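Local coordinates for protein peptide methionine sulfoxide reductase msrA/msrB (Neisseria meningitidis, PDB 3BQG) that reduces methionine sulfoxide in peptides back to methionine through its MsrA domain, using a redox-active cysteine caught here as the sulfenic acid, at residues 19-23 with 24-28; 66-69 with 70-74; 108-111 with 112-116; 136-139 with 140-144. The protein carries 1 engineered substitution. All coordinates share one frame; numbering follows the deposited sequence.

Interaction 1: residues 19-23 with 24-28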
loop_
_atom_site.group_PDB
_atom_site.type_symbol
_atom_site.label_atom_id
_atom_site.label_comp_id
_atom_site.label_asym_id
_atom_site.label_seq_id
_atom_site.Cartn_x
_atom_site.Cartn_y
_atom_site.Cartn_z
ATOM N N TYR A 19 7.921 5.732 1.492
ATOM C CA TYR A 19 7.599 5.695 2.911
ATOM C C TYR A 19 8.010 4.370 3.569
ATOM O O TYR A 19 8.703 4.369 4.582
ATOM C CB TYR A 19 6.091 5.933 3.080
ATOM C CG TYR A 19 5.551 5.759 4.478
ATOM C CD1 TYR A 19 5.805 6.701 5.477
ATOM C CD2 TYR A 19 4.754 4.661 4.796
ATOM C CE1 TYR A 19 5.270 6.551 6.759
ATOM C CE2 TYR A 19 4.218 4.504 6.067
ATOM C CZ TYR A 19 4.477 5.449 7.042
ATOM O OH TYR A 19 3.927 5.289 8.295
ATOM N N PHE A 20 7.591 3.243 2.998
ATOM C CA PHE A 20 7.925 1.951 3.596
ATOM C C PHE A 20 9.407 1.572 3.549
ATOM O O PHE A 20 9.881 0.820 4.398
ATOM C CB PHE A 20 7.060 0.841 2.981
ATOM C CG PHE A 20 5.756 0.642 3.705
ATOM C CD1 PHE A 20 5.693 -0.159 4.841
ATOM C CD2 PHE A 20 4.615 1.329 3.307
ATOM C CE1 PHE A 20 4.513 -0.266 5.583
ATOM C CE2 PHE A 20 3.428 1.236 4.041
ATOM C CZ PHE A 20 3.376 0.431 5.183
ATOM N N GLN A 21 10.143 2.103 2.578
ATOM C CA GLN A 21 11.571 1.811 2.467
ATOM C C GLN A 21 12.369 2.389 3.634
ATOM O O GLN A 21 13.404 1.841 4.014
ATOM C CB GLN A 21 12.127 2.357 1.146
ATOM C CG GLN A 21 11.800 1.501 -0.068
ATOM C CD GLN A 21 12.654 0.243 -0.143
ATOM O OE1 GLN A 21 12.859 -0.445 0.856
ATOM N NE2 GLN A 21 13.146 -0.066 -1.335
ATOM N N ARG A 22 11.891 3.493 4.206
ATOM C CA ARG A 22 12.580 4.132 5.330
ATOM C C ARG A 22 12.408 3.410 6.662
ATOM O O ARG A 22 13.083 3.737 7.636
ATOM C CB ARG A 22 12.102 5.580 5.502
ATOM C CG ARG A 22 12.599 6.548 4.443
ATOM C CD ARG A 22 12.151 7.982 4.729
ATOM N NE ARG A 22 12.631 8.474 6.020
ATOM C CZ ARG A 22 13.249 9.639 6.191
ATOM N NH1 ARG A 22 13.650 10.009 7.400
ATOM N NH2 ARG A 22 13.475 10.431 5.152
ATOM N N ILE A 23 11.517 2.428 6.711
ATOM C CA ILE A 23 11.255 1.708 7.953
ATOM C C ILE A 23 12.161 0.504 8.202
ATOM O O ILE A 23 12.269 -0.392 7.365
ATOM C CB ILE A 23 9.777 1.250 7.997
ATOM C CG1 ILE A 23 8.860 2.469 7.846
ATOM C CG2 ILE A 23 9.485 0.532 9.309
ATOM C CD1 ILE A 23 7.393 2.126 7.716
ATOM N N ASP A 24 12.811 0.494 9.364
ATOM C CA ASP A 24 13.699 -0.606 9.753
ATOM C C ASP A 24 12.851 -1.866 9.935
ATOM O O ASP A 24 11.920 -1.890 10.742
ATOM C CB ASP A 24 14.426 -0.254 11.060
ATOM C CG ASP A 24 15.345 -1.364 11.545
ATOM O OD1 ASP A 24 16.161 -1.866 10.745
ATOM O OD2 ASP A 24 15.256 -1.727 12.738
ATOM N N GLY A 25 13.172 -2.908 9.177
ATOM C CA GLY A 25 12.405 -4.141 9.257
ATOM C C GLY A 25 11.824 -4.448 7.890
ATOM O O GLY A 25 11.457 -5.583 7.585
ATOM N N VAL A 26 11.721 -3.415 7.064
ATOM C CA VAL A 26 11.213 -3.574 5.708
ATOM C C VAL A 26 12.429 -3.804 4.834
ATOM O O VAL A 26 13.273 -2.916 4.680
ATOM C CB VAL A 26 10.465 -2.317 5.234
ATOM C CG1 VAL A 26 10.100 -2.449 3.762
ATOM C CG2 VAL A 26 9.208 -2.128 6.073
ATOM N N VAL A 27 12.520 -4.998 4.263
ATOM C CA VAL A 27 13.664 -5.346 3.433
ATOM C C VAL A 27 13.469 -5.067 1.946
ATOM O O VAL A 27 14.433 -5.056 1.189
ATOM C CB VAL A 27 14.055 -6.822 3.659
ATOM C CG1 VAL A 27 14.453 -7.016 5.116
ATOM C CG2 VAL A 27 12.894 -7.738 3.321
ATOM N N ASP A 28 12.229 -4.827 1.532
ATOM C CA ASP A 28 11.943 -4.521 0.134
ATOM C C ASP A 28 10.534 -3.946 -0.009
ATOM O O ASP A 28 9.639 -4.267 0.769
ATOM C CB ASP A 28 12.069 -5.785 -0.725
ATOM C CG ASP A 28 12.243 -5.479 -2.211
ATOM O OD1 ASP A 28 12.123 -6.419 -3.024
ATOM O OD2 ASP A 28 12.512 -4.312 -2.572
#
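V26 N donates to I23 O over 3.1 Å, and the N-H...O angle of 159° makes this a fairly straight bond, although the donor stands off the carbonyl plane. It closes a type II beta turn from I23 to V26, with D24 and G25 at its corners. Positive phi at G25 (121°) fits that turn type: a side chain there would be driven against the preceding carbonyl oxygen. Three residues before I23, the carbonyl of F20 accepts I23 N and is also covered by the side chain of V26, whose CB sits 3.3 Å from F20 O. V26 straddles that oxygen because CG1 is anti to the backbone N (chi1 173°), which leaves CG2 beside the N. CG2 then touches I23 CB at 3.9 Å and reaches the edge of the F20 ring, near its plane, 4.2 Å from CD1. The turn is the joint at which helix 14-21 gives way to strand 26-34, the crossing from helix to central sheet in this MsrA domain. Beyond it V27 and D28 both face T60, a classic beta bulge against strand 54-62. Q21 folds back over the start of the strand, bringing OE1 within 4.2 Å of D28 CA. On the outer side R22 extends away from the turn and forms a salt bridge with D162, while I23 turns its end inward onto Y74.

Interaction 2: residues 66-69 with 70-74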
loop_
_atom_site.group_PDB
_atom_site.type_symbol
_atom_site.label_atom_id
_atom_site.label_comp_id
_atom_site.label_asym_id
_atom_site.label_seq_id
_atom_site.Cartn_x
_atom_site.Cartn_y
_atom_site.Cartn_z
ATOM N N LEU A 66 9.160 -6.960 12.588
ATOM C CA LEU A 66 7.824 -6.390 12.467
ATOM C C LEU A 66 6.731 -7.431 12.286
ATOM O O LEU A 66 6.919 -8.431 11.592
ATOM C CB LEU A 66 7.785 -5.424 11.277
ATOM C CG LEU A 66 8.767 -4.253 11.273
ATOM C CD1 LEU A 66 8.767 -3.588 9.903
ATOM C CD2 LEU A 66 8.385 -3.258 12.362
ATOM N N SER A 67 5.590 -7.184 12.919
ATOM C CA SER A 67 4.436 -8.068 12.809
ATOM C C SER A 67 3.513 -7.428 11.769
ATOM O O SER A 67 3.679 -6.253 11.434
ATOM C CB SER A 67 3.704 -8.157 14.152
ATOM O OG SER A 67 3.113 -6.910 14.494
ATOM N N LEU A 68 2.550 -8.190 11.263
ATOM C CA LEU A 68 1.612 -7.660 10.280
ATOM C C LEU A 68 0.903 -6.426 10.838
ATOM O O LEU A 68 0.603 -5.488 10.099
ATOM C CB LEU A 68 0.574 -8.721 9.903
ATOM C CG LEU A 68 -0.570 -8.292 8.972
ATOM C CD1 LEU A 68 -0.026 -7.609 7.720
ATOM C CD2 LEU A 68 -1.390 -9.521 8.596
ATOM N N ASP A 69 0.637 -6.421 12.140
ATOM C CA ASP A 69 -0.031 -5.275 12.741
ATOM C C ASP A 69 0.853 -4.040 12.695
ATOM O O ASP A 69 0.374 -2.949 12.395
ATOM C CB ASP A 69 -0.423 -5.543 14.192
ATOM C CG ASP A 69 -1.171 -4.372 14.799
ATOM O OD1 ASP A 69 -2.303 -4.090 14.336
ATOM O OD2 ASP A 69 -0.625 -3.721 15.718
ATOM N N ASP A 70 2.139 -4.204 13.005
ATOM C CA ASP A 70 3.055 -3.068 12.958
ATOM C C ASP A 70 2.973 -2.468 11.560
ATOM O O ASP A 70 2.837 -1.254 11.401
ATOM C CB ASP A 70 4.504 -3.494 13.224
ATOM C CG ASP A 70 4.705 -4.081 14.607
ATOM O OD1 ASP A 70 3.907 -3.772 15.519
ATOM O OD2 ASP A 70 5.678 -4.845 14.782
ATOM N N ILE A 71 3.050 -3.329 10.547
ATOM C CA ILE A 71 2.979 -2.877 9.156
ATOM C C ILE A 71 1.675 -2.119 8.899
ATOM O O ILE A 71 1.671 -1.087 8.224
ATOM C CB ILE A 71 3.062 -4.066 8.170
ATOM C CG1 ILE A 71 4.448 -4.716 8.241
ATOM C CG2 ILE A 71 2.764 -3.589 6.750
ATOM C CD1 ILE A 71 5.588 -3.810 7.773
ATOM N N LEU A 72 0.570 -2.632 9.436
ATOM C CA LEU A 72 -0.716 -1.976 9.241
ATOM C C LEU A 72 -0.785 -0.621 9.950
ATOM O O LEU A 72 -1.392 0.322 9.434
ATOM C CB LEU A 72 -1.858 -2.885 9.705
ATOM C CG LEU A 72 -2.026 -4.166 8.874
ATOM C CD1 LEU A 72 -3.227 -4.959 9.377
ATOM C CD2 LEU A 72 -2.215 -3.807 7.402
ATOM N N GLN A 73 -0.169 -0.511 11.124
ATOM C CA GLN A 73 -0.181 0.763 11.835
ATOM C C GLN A 73 0.570 1.820 11.023
ATOM O O GLN A 73 0.119 2.960 10.920
ATOM C CB GLN A 73 0.436 0.613 13.229
ATOM C CG GLN A 73 -0.350 -0.326 14.137
ATOM C CD GLN A 73 -1.807 0.094 14.294
ATOM O OE1 GLN A 73 -2.724 -0.678 14.011
ATOM N NE2 GLN A 73 -2.021 1.319 14.750
ATOM N N TYR A 74 1.705 1.443 10.442
ATOM C CA TYR A 74 2.477 2.371 9.614
ATOM C C TYR A 74 1.624 2.794 8.415
ATOM O O TYR A 74 1.668 3.944 7.978
ATOM C CB TYR A 74 3.761 1.699 9.109
ATOM C CG TYR A 74 4.898 1.686 10.113
ATOM C CD1 TYR A 74 5.510 2.876 10.516
ATOM C CD2 TYR A 74 5.385 0.486 10.630
ATOM C CE1 TYR A 74 6.584 2.872 11.404
ATOM C CE2 TYR A 74 6.463 0.468 11.521
ATOM C CZ TYR A 74 7.057 1.666 11.899
ATOM O OH TYR A 74 8.135 1.666 12.753
HETATM O O HOH W 1 1.717 -2.721 16.342
#
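S67 and D70 face each other across the first turn of the helix and exchange bonds in both directions. D70 OD2 receives S67 N at 3.0 Å; the bond is nearly straight at the hydrogen, yet the N-H arrives from above the carboxylate, 51° out of its plane. In return S67 OG accepts D70 N at 3.2 Å, a reach made possible by chi1 of 67°, which sets the hydroxyl between the backbone N and the carbonyl carbon. The carboxylate is thus fixed over the helix start, with its other oxygen, OD1, taking a hydrogen bond from a water that also donates to D69 OD2. This water bridges two acidic groups, D69 OD2 and D70 OD1 being 4.5 Å apart, and probably eases their repulsion. L66 crosses I71 at about a right angle, L66 CD1 against I71 CD1 at 3.8 Å, and its CD2 approaches the edge of the Y74 ring near the ring plane. L68 lies obliquely against L72, with L68 CD1 meeting L72 CG at 4.1 Å. Main-chain bonds from I71 N to S67 O and from L72 N to L68 O begin the regular helical ladder. Apolar ends of L66, L68 and I71 reach Y61 of strand 54-62, packing this end of the helix on the sheet. The reciprocal S67-D70 bonds are a capping box at the N-terminus of helix 68-78.

Interaction 3: residues 108-111 with 112-116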
loop_
_atom_site.group_PDB
_atom_site.type_symbol
_atom_site.label_atom_id
_atom_site.label_comp_id
_atom_site.label_asym_id
_atom_site.label_seq_id
_atom_site.Cartn_x
_atom_site.Cartn_y
_atom_site.Cartn_z
ATOM N N ALA A 108 -8.570 -12.290 8.959
ATOM C CA ALA A 108 -9.104 -11.956 10.273
ATOM C C ALA A 108 -8.213 -10.946 10.990
ATOM O O ALA A 108 -8.701 -10.063 11.685
ATOM C CB ALA A 108 -9.250 -13.221 11.108
ATOM N N VAL A 109 -6.903 -11.071 10.819
ATOM C CA VAL A 109 -5.983 -10.143 11.462
ATOM C C VAL A 109 -6.177 -8.736 10.905
ATOM O O VAL A 109 -6.190 -7.756 11.657
ATOM C CB VAL A 109 -4.524 -10.576 11.256
ATOM C CG1 VAL A 109 -3.583 -9.544 11.847
ATOM C CG2 VAL A 109 -4.297 -11.921 11.928
ATOM N N ILE A 110 -6.334 -8.641 9.586
ATOM C CA ILE A 110 -6.529 -7.354 8.930
ATOM C C ILE A 110 -7.858 -6.722 9.334
ATOM O O ILE A 110 -7.918 -5.524 9.595
ATOM C CB ILE A 110 -6.454 -7.516 7.398
ATOM C CG1 ILE A 110 -5.061 -8.032 7.018
ATOM C CG2 ILE A 110 -6.748 -6.187 6.707
ATOM C CD1 ILE A 110 -4.921 -8.392 5.556
ATOM N N ALA A 111 -8.916 -7.528 9.407
ATOM C CA ALA A 111 -10.238 -7.030 9.796
ATOM C C ALA A 111 -10.243 -6.484 11.227
ATOM O O ALA A 111 -10.884 -5.468 11.512
ATOM C CB ALA A 111 -11.278 -8.135 9.663
ATOM N N ALA A 112 -9.528 -7.159 12.123
ATOM C CA ALA A 112 -9.452 -6.728 13.515
ATOM C C ALA A 112 -8.724 -5.391 13.601
ATOM O O ALA A 112 -9.085 -4.522 14.403
ATOM C CB ALA A 112 -8.718 -7.781 14.354
ATOM N N ALA A 113 -7.690 -5.231 12.780
ATOM C CA ALA A 113 -6.924 -3.990 12.764
ATOM C C ALA A 113 -7.807 -2.848 12.263
ATOM O O ALA A 113 -7.733 -1.729 12.764
ATOM C CB ALA A 113 -5.691 -4.137 11.873
ATOM N N LEU A 114 -8.634 -3.131 11.263
ATOM C CA LEU A 114 -9.533 -2.117 10.721
ATOM C C LEU A 114 -10.605 -1.744 11.750
ATOM O O LEU A 114 -10.979 -0.575 11.880
ATOM C CB LEU A 114 -10.201 -2.627 9.440
ATOM C CG LEU A 114 -9.314 -2.666 8.191
ATOM C CD1 LEU A 114 -10.041 -3.342 7.065
ATOM C CD2 LEU A 114 -8.934 -1.252 7.793
ATOM N N LYS A 115 -11.098 -2.735 12.483
ATOM C CA LYS A 115 -12.120 -2.467 13.486
ATOM C C LYS A 115 -11.568 -1.502 14.528
ATOM O O LYS A 115 -12.263 -0.585 14.959
ATOM C CB LYS A 115 -12.571 -3.769 14.162
ATOM C CG LYS A 115 -13.692 -3.581 15.177
ATOM C CD LYS A 115 -14.191 -4.912 15.729
ATOM C CE LYS A 115 -15.427 -4.716 16.598
ATOM N NZ LYS A 115 -15.928 -5.989 17.174
ATOM N N ARG A 116 -10.311 -1.704 14.921
ATOM C CA ARG A 116 -9.679 -0.839 15.912
ATOM C C ARG A 116 -9.450 0.566 15.365
ATOM O O ARG A 116 -9.639 1.549 16.079
ATOM C CB ARG A 116 -8.345 -1.435 16.381
ATOM C CG ARG A 116 -8.496 -2.710 17.214
ATOM C CD ARG A 116 -7.149 -3.290 17.633
ATOM N NE ARG A 116 -7.307 -4.503 18.433
ATOM C CZ ARG A 116 -7.896 -4.539 19.626
ATOM N NH1 ARG A 116 -8.384 -3.428 20.159
ATOM N NH2 ARG A 116 -7.998 -5.686 20.290
#
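A112 N donates to A108 O at 3.1 Å, the first of four consecutive i to i+4 bonds that tie these two turns together. Its methyl lies beside the same oxygen, with A112 CB 3.5 Å from A108 O, on a face largely exposed to solvent. A113 follows with its N bonded to V109 O at 3.1 Å, and its buried CB rests 3.5 Å from I110 O before meeting L72 of the neighbouring helix 68-78. Together with V109, which packs on L68, it forms the side of helix 106-117 turned to that helix. The helix is the crossover of a beta-alpha-beta unit: strand 97-101 precedes it, strand 128-131 follows, and these two strands run parallel as neighbours in the mixed sheet. L114 N continues the ladder to I110 O at 3.0 Å. With CG anti to the carbonyl carbon (chi1 -75°), the leucine folds back along the helix, placing CG 3.5 Å from I110 O and CD1 4.4 Å from I110 CG2, a loose apolar touch. I110 itself reaches V99 and Y101 beneath, while L114 leans on F76. K115 closes the series with N to A111 O at 2.9 Å. Its CG is anti to the backbone N and the rest of the chain is extended, leading the ammonium away from the preceding turn.

Interaction 4: residues 136-139 with 140-144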
loop_
_atom_site.group_PDB
_atom_site.type_symbol
_atom_site.label_atom_id
_atom_site.label_comp_id
_atom_site.label_asym_id
_atom_site.label_seq_id
_atom_site.Cartn_x
_atom_site.Cartn_y
_atom_site.Cartn_z
ATOM N N TYR A 136 1.390 -7.255 -10.525
ATOM C CA TYR A 136 2.389 -7.115 -11.580
ATOM C C TYR A 136 3.263 -5.898 -11.279
ATOM O O TYR A 136 2.747 -4.801 -11.055
ATOM C CB TYR A 136 1.680 -6.940 -12.924
ATOM C CG TYR A 136 0.707 -8.061 -13.221
ATOM C CD1 TYR A 136 1.156 -9.295 -13.699
ATOM C CD2 TYR A 136 -0.657 -7.913 -12.963
ATOM C CE1 TYR A 136 0.271 -10.352 -13.906
ATOM C CE2 TYR A 136 -1.551 -8.966 -13.168
ATOM C CZ TYR A 136 -1.079 -10.181 -13.638
ATOM O OH TYR A 136 -1.957 -11.226 -13.836
ATOM N N ASP A 137 4.580 -6.102 -11.262
ATOM C CA ASP A 137 5.543 -5.025 -10.989
ATOM C C ASP A 137 5.396 -3.856 -11.960
ATOM O O ASP A 137 5.170 -4.061 -13.151
ATOM C CB ASP A 137 6.982 -5.534 -11.123
ATOM C CG ASP A 137 7.344 -6.576 -10.091
ATOM O OD1 ASP A 137 6.458 -7.026 -9.338
ATOM O OD2 ASP A 137 8.534 -6.949 -10.046
ATOM N N ALA A 138 5.548 -2.637 -11.450
ATOM C CA ALA A 138 5.471 -1.449 -12.291
ATOM C C ALA A 138 6.801 -1.345 -13.033
ATOM O O ALA A 138 7.778 -1.997 -12.654
ATOM C CB ALA A 138 5.259 -0.213 -11.437
ATOM N N GLU A 139 6.832 -0.541 -14.091
ATOM C CA GLU A 139 8.050 -0.352 -14.878
ATOM C C GLU A 139 9.199 0.138 -13.998
ATOM O O GLU A 139 8.980 0.722 -12.933
ATOM C CB GLU A 139 7.792 0.639 -16.017
ATOM C CG GLU A 139 6.777 0.139 -17.037
ATOM C CD GLU A 139 5.335 0.441 -16.650
ATOM O OE1 GLU A 139 5.021 0.487 -15.437
ATOM O OE2 GLU A 139 4.511 0.619 -17.572
ATOM N N GLU A 140 10.425 -0.112 -14.446
ATOM C CA GLU A 140 11.612 0.276 -13.696
ATOM C C GLU A 140 11.674 1.754 -13.315
ATOM O O GLU A 140 12.105 2.092 -12.212
ATOM C CB GLU A 140 12.870 -0.134 -14.478
ATOM C CG GLU A 140 14.184 0.460 -13.976
ATOM C CD GLU A 140 14.508 1.799 -14.630
ATOM O OE1 GLU A 140 14.471 1.872 -15.882
ATOM O OE2 GLU A 140 14.805 2.770 -13.895
ATOM N N TYR A 141 11.240 2.642 -14.198
ATOM C CA TYR A 141 11.296 4.057 -13.860
ATOM C C TYR A 141 10.408 4.406 -12.670
ATOM O O TYR A 141 10.576 5.458 -12.057
ATOM C CB TYR A 141 10.940 4.937 -15.068
ATOM C CG TYR A 141 9.520 4.837 -15.578
ATOM C CD1 TYR A 141 9.150 3.844 -16.486
ATOM C CD2 TYR A 141 8.558 5.773 -15.194
ATOM C CE1 TYR A 141 7.853 3.792 -17.012
ATOM C CE2 TYR A 141 7.261 5.728 -15.711
ATOM C CZ TYR A 141 6.917 4.740 -16.619
ATOM O OH TYR A 141 5.648 4.713 -17.150
ATOM N N HIS A 142 9.472 3.519 -12.333
ATOM C CA HIS A 142 8.585 3.744 -11.194
ATOM C C HIS A 142 9.180 3.258 -9.870
ATOM O O HIS A 142 8.851 3.789 -8.809
ATOM C CB HIS A 142 7.237 3.052 -11.418
ATOM C CG HIS A 142 6.313 3.803 -12.324
ATOM N ND1 HIS A 142 5.895 5.090 -12.060
ATOM C CD2 HIS A 142 5.710 3.442 -13.480
ATOM C CE1 HIS A 142 5.075 5.489 -13.014
ATOM N NE2 HIS A 142 4.945 4.507 -13.889
ATOM N N GLN A 143 10.043 2.245 -9.923
ATOM C CA GLN A 143 10.661 1.714 -8.705
ATOM C C GLN A 143 11.645 2.736 -8.127
ATOM O O GLN A 143 12.435 3.323 -8.869
ATOM C CB GLN A 143 11.407 0.410 -9.005
ATOM C CG GLN A 143 10.584 -0.661 -9.712
ATOM C CD GLN A 143 9.336 -1.055 -8.937
ATOM O OE1 GLN A 143 9.290 -0.929 -7.715
ATOM N NE2 GLN A 143 8.326 -1.549 -9.647
ATOM N N ASP A 144 11.603 2.936 -6.809
ATOM C CA ASP A 144 12.480 3.902 -6.142
ATOM C C ASP A 144 12.344 5.267 -6.802
ATOM O O ASP A 144 13.311 6.023 -6.889
ATOM C CB ASP A 144 13.947 3.465 -6.226
ATOM C CG ASP A 144 14.191 2.111 -5.603
ATOM O OD1 ASP A 144 13.723 1.879 -4.470
ATOM O OD2 ASP A 144 14.866 1.279 -6.246
#
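H142 N donates to E139 O at 2.9 Å, and Q143 NE2 donates to A138 O at 3.1 Å, so two successive carbonyls are held by the turn that follows them. Neither donor lies in its acceptor's plane: each stands about 48° above the carbonyl. For Q143 the acceptor nevertheless lies within 2° of the amide plane, and the same NE2 also bonds to S31 O of strand 26-34. Its CG lies beside the backbone N and the chain bends at chi2 (-58°), which curls the glutamine back to make this reach. The segment forms the exit from edge strand 135-137, a turn with helical backbone angles at E140 to H142 that leads on to helix 145-148. E139 and H142 point the same way, with E139 OE1 in the plane of the imidazole at its edge, 3.6 Å from H142 CD2. That carboxylate is held by Y33 OH through OE1 and by the backbone N of Y43 through OE2, and the imidazole bonds through ND1 to W14 NE1. The rings of Y141 and H142 overlap at their rims, Y141 CE2 standing 3.2 Å above the imidazole plane. Y141 also lies alongside E139, pointing the same way, with Y141 CE1 3.3 Å from E139 CB. Farther out, A138 CB meets H142 CB at 3.8 Å, and E140 turns away to form a salt bridge with K148.

In the fold
All four are local contacts of one MsrA domain, each partly buried, but placed differently about its mixed sheet. Interactions 2 and 3 lie on adjacent helices, 68-78 and 106-117, and meet through L72 and A113, their centres about 11 Å apart; the first adds a side-chain cap to the main-chain ladder, whereas the second relies almost wholly on backbone bonds and has the more exposed surface. Interaction 1, a glycine-containing turn, joins interaction 2 through Y19, whose hydroxyl probably bonds to Y74 O. Interaction 4 lies about 30 Å from interaction 3, centre to centre, and is richest in polar side chains; its strand 135-137 neighbours strand 26-34 of interaction 1.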